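Gp26 (Listeria phage P40, PDB 4JZ5) probably hydrolyses the glycan strands of Listeria peptidoglycan, as a phage endolysin whose catalytic domain belongs to glycosyl hydrolase family 25. Local coordinates at residues A[186-198]-A[207-220]. Residues are numbered along the deposited sequence; the frame is centred on the assembly and turned at random.
Sequences SIPYDLWQYTSKG and VDMNTCSSDILNKL
Strands 191-195 and 207-211 pair antiparallel, their axes 4.6 Å apart at closest approach, and Trp192 and Thr211 exchange backbone hydrogen bonds, Trp192 N reaching Thr211 O at 2.9 Å. This antiparallel pair belongs to the otherwise largely parallel, curled sheet of the irregular family 25 barrel: strand 191-195 also pairs with strand 169-172, strand 206-211 with strand 25-28. Two beta bulges, between Gln193 and Thr195 and between Thr195 and Gly198, shift the register by one residue each. At the first, Tyr194 N donates to Met209 O, 2.9 Å away in the carbonyl plane, and the Tyr194 ring folds back over its neighbour strand: with CG set between backbone N and carbonyl carbon (chi1 61°), one ring face covers that same Met209 O. The phenol end lies against the methionine, Tyr194 OH touching Met209 CE at 3.3 Å, while the sulfur reaches Gly198 CA. Beside them Thr211 CG2 meets Trp192 CE3, on the six-membered ring, the two side chains pointing the same way.

From the other face of the sheet project Gln193 and Asn210, side by side with amide planes 43° apart and Asn210 OD1 against Gln193 CB. No hydrogen bond joins the two amides: Gln193 OE1 accepts from Tyr150 and Tyr174, its NE2 donates to Asp27 OD1, and Asn210 OD1 takes the indole N-H of Trp170, bonds that probably set the rotation of the Gln193 amide and hold Asn210 OD1. Leu191 CD1 lies near Asn210 CB, Cys212 CB and Leu220 CD1, joining the strand to helix 214-220. Ser213 caps that helix, its OG accepting from Ile216 N, and the Ile216 side chain crosses that of Asp190 at about a right angle, CD1 3.9 Å from Asp190 CB. One water bridges the segments at this end, donating to Asp190 O at 2.7 Å and accepting from Ser213 N at 2.9 Å.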
loop_
_atom_site.group_PDB
_atom_site.type_symbol
_atom_site.label_atom_id
_atom_site.label_comp_id
_atom_site.label_asym_id
_atom_site.label_seq_id
_atom_site.Cartn_x
_atom_site.Cartn_y
_atom_site.Cartn_z
ATOM N N SER A 186 -17.623 3.744 3.677
ATOM C CA SER A 186 -19.005 3.326 3.528
ATOM C C SER A 186 -19.126 1.858 3.134
ATOM O O SER A 186 -20.233 1.348 2.996
ATOM C CB SER A 186 -19.685 4.189 2.477
ATOM O OG SER A 186 -19.211 3.872 1.182
ATOM N N ILE A 187 -17.985 1.202 2.931
ATOM C CA ILE A 187 -17.922 -0.201 2.555
ATOM C C ILE A 187 -17.031 -0.932 3.543
ATOM O O ILE A 187 -16.244 -0.310 4.240
ATOM C CB ILE A 187 -17.365 -0.387 1.115
ATOM C CG1 ILE A 187 -15.945 0.176 0.997
ATOM C CG2 ILE A 187 -18.296 0.259 0.099
ATOM C CD1 ILE A 187 -15.340 0.021 -0.385
ATOM N N PRO A 188 -17.143 -2.255 3.613
ATOM C CA PRO A 188 -16.256 -2.990 4.518
ATOM C C PRO A 188 -14.795 -2.825 4.137
ATOM O O PRO A 188 -14.453 -2.709 2.951
ATOM C CB PRO A 188 -16.678 -4.443 4.325
ATOM C CG PRO A 188 -18.078 -4.361 3.827
ATOM C CD PRO A 188 -18.160 -3.123 3.005
ATOM N N TYR A 189 -13.936 -2.817 5.142
ATOM C CA TYR A 189 -12.508 -2.692 4.910
ATOM C C TYR A 189 -11.747 -3.665 5.788
ATOM O O TYR A 189 -12.233 -4.100 6.833
ATOM C CB TYR A 189 -12.031 -1.266 5.209
ATOM C CG TYR A 189 -12.096 -0.892 6.684
ATOM C CD1 TYR A 189 -11.075 -1.231 7.556
ATOM C CD2 TYR A 189 -13.183 -0.202 7.199
ATOM C CE1 TYR A 189 -11.130 -0.913 8.892
ATOM C CE2 TYR A 189 -13.250 0.121 8.545
ATOM C CZ TYR A 189 -12.215 -0.222 9.380
ATOM O OH TYR A 189 -12.275 0.094 10.719
ATOM N N ASP A 190 -10.533 -3.994 5.357
ATOM C CA ASP A 190 -9.567 -4.682 6.201
ATOM C C ASP A 190 -8.573 -3.676 6.807
ATOM O O ASP A 190 -8.303 -3.708 8.014
ATOM C CB ASP A 190 -8.818 -5.750 5.407
ATOM C CG ASP A 190 -9.723 -6.850 4.897
ATOM O OD1 ASP A 190 -10.635 -7.249 5.643
ATOM O OD2 ASP A 190 -9.528 -7.277 3.742
ATOM N N LEU A 191 -8.037 -2.808 5.963
ATOM C CA LEU A 191 -7.153 -1.727 6.397
ATOM C C LEU A 191 -7.803 -0.410 5.967
ATOM O O LEU A 191 -8.196 -0.274 4.817
ATOM C CB LEU A 191 -5.792 -1.898 5.732
ATOM C CG LEU A 191 -4.674 -0.927 6.126
ATOM C CD1 LEU A 191 -4.318 -1.029 7.601
ATOM C CD2 LEU A 191 -3.433 -1.178 5.268
ATOM N N TRP A 192 -7.944 0.540 6.896
ATOM C CA TRP A 192 -8.616 1.820 6.650
ATOM C C TRP A 192 -7.585 2.933 6.689
ATOM O O TRP A 192 -6.944 3.150 7.716
ATOM C CB TRP A 192 -9.675 2.037 7.724
ATOM C CG TRP A 192 -10.296 3.403 7.837
ATOM C CD1 TRP A 192 -10.476 4.348 6.873
ATOM C CD2 TRP A 192 -10.844 3.937 9.033
ATOM N NE1 TRP A 192 -11.100 5.463 7.416
ATOM C CE2 TRP A 192 -11.340 5.225 8.743
ATOM C CE3 TRP A 192 -10.951 3.452 10.333
ATOM C CZ2 TRP A 192 -11.929 6.035 9.718
ATOM C CZ3 TRP A 192 -11.539 4.252 11.295
ATOM C CH2 TRP A 192 -12.023 5.526 10.979
ATOM N N GLN A 193 -7.409 3.599 5.557
ATOM C CA GLN A 193 -6.579 4.805 5.497
ATOM C C GLN A 193 -7.451 5.988 5.885
ATOM O O GLN A 193 -8.328 6.392 5.128
ATOM C CB GLN A 193 -5.986 4.986 4.119
ATOM C CG GLN A 193 -4.850 5.983 4.082
ATOM C CD GLN A 193 -4.407 6.202 2.668
ATOM O OE1 GLN A 193 -5.152 6.747 1.856
ATOM N NE2 GLN A 193 -3.225 5.717 2.331
ATOM N N TYR A 194 -7.235 6.493 7.098
ATOM C CA TYR A 194 -8.180 7.421 7.699
ATOM C C TYR A 194 -7.778 8.889 7.611
ATOM O O TYR A 194 -8.588 9.772 7.882
ATOM C CB TYR A 194 -8.485 7.030 9.143
ATOM C CG TYR A 194 -7.316 7.018 10.103
ATOM C CD1 TYR A 194 -6.849 8.193 10.668
ATOM C CD2 TYR A 194 -6.712 5.825 10.481
ATOM C CE1 TYR A 194 -5.812 8.181 11.556
ATOM C CE2 TYR A 194 -5.673 5.809 11.385
ATOM C CZ TYR A 194 -5.233 6.987 11.930
ATOM O OH TYR A 194 -4.198 6.947 12.837
ATOM N N THR A 195 -6.537 9.164 7.227
ATOM C CA THR A 195 -6.092 10.531 7.021
ATOM C C THR A 195 -4.871 10.548 6.121
ATOM O O THR A 195 -4.123 9.558 6.067
ATOM C CB THR A 195 -5.758 11.227 8.375
ATOM O OG1 THR A 195 -5.511 12.620 8.179
ATOM C CG2 THR A 195 -4.551 10.605 9.049
ATOM N N SER A 196 -4.683 11.671 5.433
ATOM C CA SER A 196 -3.461 11.949 4.692
ATOM C C SER A 196 -2.612 12.988 5.423
ATOM O O SER A 196 -1.554 13.383 4.918
ATOM C CB SER A 196 -3.785 12.457 3.289
ATOM O OG SER A 196 -4.357 13.764 3.306
ATOM N N LYS A 197 -3.053 13.414 6.606
ATOM C CA LYS A 197 -2.416 14.529 7.307
ATOM C C LYS A 197 -1.983 14.123 8.705
ATOM O O LYS A 197 -2.023 14.923 9.642
ATOM C CB LYS A 197 -3.369 15.728 7.377
ATOM C CG LYS A 197 -3.832 16.218 6.029
ATOM C CD LYS A 197 -2.702 16.652 5.131
ATOM C CE LYS A 197 -3.257 17.239 3.833
ATOM N NZ LYS A 197 -2.196 17.640 2.873
ATOM N N GLY A 198 -1.541 12.879 8.835
ATOM C CA GLY A 198 -1.009 12.420 10.096
ATOM C C GLY A 198 0.197 13.209 10.549
ATOM O O GLY A 198 0.952 13.761 9.735
ATOM N N VAL A 207 1.736 12.518 6.856
ATOM C CA VAL A 207 1.835 11.122 6.524
ATOM C C VAL A 207 0.456 10.484 6.569
ATOM O O VAL A 207 -0.396 10.792 7.394
ATOM C CB VAL A 207 2.852 10.396 7.434
ATOM C CG1 VAL A 207 2.395 10.370 8.866
ATOM C CG2 VAL A 207 3.144 8.989 6.906
ATOM N N ASP A 208 0.254 9.551 5.646
ATOM C CA ASP A 208 -0.941 8.719 5.623
ATOM C C ASP A 208 -0.947 7.760 6.797
ATOM O O ASP A 208 0.036 7.020 7.024
ATOM C CB ASP A 208 -0.981 7.854 4.360
ATOM C CG ASP A 208 -1.190 8.631 3.080
ATOM O OD1 ASP A 208 -1.611 9.801 3.084
ATOM O OD2 ASP A 208 -0.941 8.016 1.996
ATOM N N MET A 209 -2.061 7.729 7.521
ATOM C CA MET A 209 -2.227 6.836 8.661
ATOM C C MET A 209 -3.392 5.909 8.432
ATOM O O MET A 209 -4.398 6.275 7.819
ATOM C CB MET A 209 -2.420 7.631 9.937
ATOM C CG MET A 209 -1.175 8.419 10.282
ATOM S SD MET A 209 -1.313 9.332 11.821
ATOM C CE MET A 209 -1.093 8.099 13.081
ATOM N N ASN A 210 -3.230 4.691 8.938
ATOM C CA ASN A 210 -4.150 3.597 8.703
ATOM C C ASN A 210 -4.375 2.837 10.001
ATOM O O ASN A 210 -3.511 2.812 10.879
ATOM C CB ASN A 210 -3.609 2.589 7.664
ATOM C CG ASN A 210 -3.150 3.231 6.371
ATOM O OD1 ASN A 210 -3.888 3.290 5.408
ATOM N ND2 ASN A 210 -1.907 3.683 6.344
ATOM N N THR A 211 -5.526 2.173 10.095
ATOM C CA THR A 211 -5.780 1.286 11.214
ATOM C C THR A 211 -6.502 0.026 10.738
ATOM O O THR A 211 -7.036 -0.015 9.635
ATOM C CB THR A 211 -6.560 1.995 12.360
ATOM O OG1 THR A 211 -6.516 1.186 13.536
ATOM C CG2 THR A 211 -8.002 2.260 11.987
ATOM N N CYS A 212 -6.481 -0.989 11.593
ATOM C CA CYS A 212 -7.040 -2.293 11.288
ATOM C C CYS A 212 -7.103 -3.086 12.574
ATOM O O CYS A 212 -6.571 -2.670 13.609
ATOM C CB CYS A 212 -6.184 -3.035 10.253
ATOM S SG CYS A 212 -4.454 -3.317 10.756
ATOM N N SER A 213 -7.767 -4.232 12.516
ATOM C CA SER A 213 -7.817 -5.154 13.648
ATOM C C SER A 213 -6.465 -5.797 13.866
ATOM O O SER A 213 -5.615 -5.828 12.984
ATOM C CB SER A 213 -8.839 -6.250 13.391
ATOM O OG SER A 213 -8.362 -7.093 12.359
ATOM N N SER A 214 -6.278 -6.367 15.042
ATOM C CA SER A 214 -5.072 -7.133 15.292
ATOM C C SER A 214 -4.928 -8.323 14.327
ATOM O O SER A 214 -3.809 -8.635 13.905
ATOM C CB SER A 214 -5.020 -7.550 16.756
ATOM O OG SER A 214 -4.840 -6.376 17.543
ATOM N N ASP A 215 -6.034 -8.962 13.964
ATOM C CA ASP A 215 -5.971 -10.069 13.015
ATOM C C ASP A 215 -5.438 -9.607 11.656
ATOM O O ASP A 215 -4.633 -10.307 11.032
ATOM C CB ASP A 215 -7.337 -10.728 12.838
ATOM C CG ASP A 215 -7.277 -11.931 11.928
ATOM O OD1 ASP A 215 -6.449 -12.828 12.196
ATOM O OD2 ASP A 215 -8.038 -11.972 10.941
ATOM N N ILE A 216 -5.875 -8.441 11.193
ATOM C CA ILE A 216 -5.393 -7.942 9.915
ATOM C C ILE A 216 -3.927 -7.514 10.017
ATOM O O ILE A 216 -3.152 -7.720 9.079
ATOM C CB ILE A 216 -6.275 -6.801 9.376
ATOM C CG1 ILE A 216 -7.646 -7.346 8.964
ATOM C CG2 ILE A 216 -5.594 -6.082 8.231
ATOM C CD1 ILE A 216 -7.610 -8.423 7.908
ATOM N N LEU A 217 -3.511 -6.970 11.154
ATOM C CA LEU A 217 -2.102 -6.639 11.320
ATOM C C LEU A 217 -1.246 -7.901 11.208
ATOM O O LEU A 217 -0.192 -7.902 10.553
ATOM C CB LEU A 217 -1.872 -5.921 12.647
ATOM C CG LEU A 217 -0.411 -5.562 12.920
ATOM C CD1 LEU A 217 0.170 -4.662 11.848
ATOM C CD2 LEU A 217 -0.249 -4.914 14.294
ATOM N N ASN A 218 -1.696 -8.977 11.843
ATOM C CA ASN A 218 -1.007 -10.254 11.738
ATOM C C ASN A 218 -0.917 -10.712 10.286
ATOM O O ASN A 218 0.126 -11.162 9.828
ATOM C CB ASN A 218 -1.724 -11.298 12.589
ATOM C CG ASN A 218 -1.065 -12.660 12.519
ATOM O OD1 ASN A 218 -1.581 -13.580 11.886
ATOM N ND2 ASN A 218 0.083 -12.795 13.169
ATOM N N LYS A 219 -2.011 -10.554 9.553
ATOM C CA LYS A 219 -2.050 -10.935 8.144
ATOM C C LYS A 219 -1.052 -10.119 7.321
ATOM O O LYS A 219 -0.323 -10.660 6.478
ATOM C CB LYS A 219 -3.465 -10.786 7.586
ATOM C CG LYS A 219 -3.601 -11.243 6.160
ATOM C CD LYS A 219 -5.048 -11.347 5.717
ATOM C CE LYS A 219 -5.135 -11.824 4.284
ATOM N NZ LYS A 219 -6.539 -11.981 3.830
ATOM N N LEU A 220 -1.010 -8.819 7.560
ATOM C CA LEU A 220 -0.064 -7.958 6.864
ATOM C C LEU A 220 1.358 -8.447 7.065
ATOM O O LEU A 220 2.177 -8.430 6.138
ATOM C CB LEU A 220 -0.174 -6.527 7.374
ATOM C CG LEU A 220 -1.377 -5.741 6.864
ATOM C CD1 LEU A 220 -1.535 -4.485 7.670
ATOM C CD2 LEU A 220 -1.235 -5.388 5.392
HETATM O O HOH W 1 -9.548 -4.522 10.261
HETATM O O HOH W 2 -8.154 -9.783 4.644
HETATM O O HOH W 3 0.215 12.057 3.210
#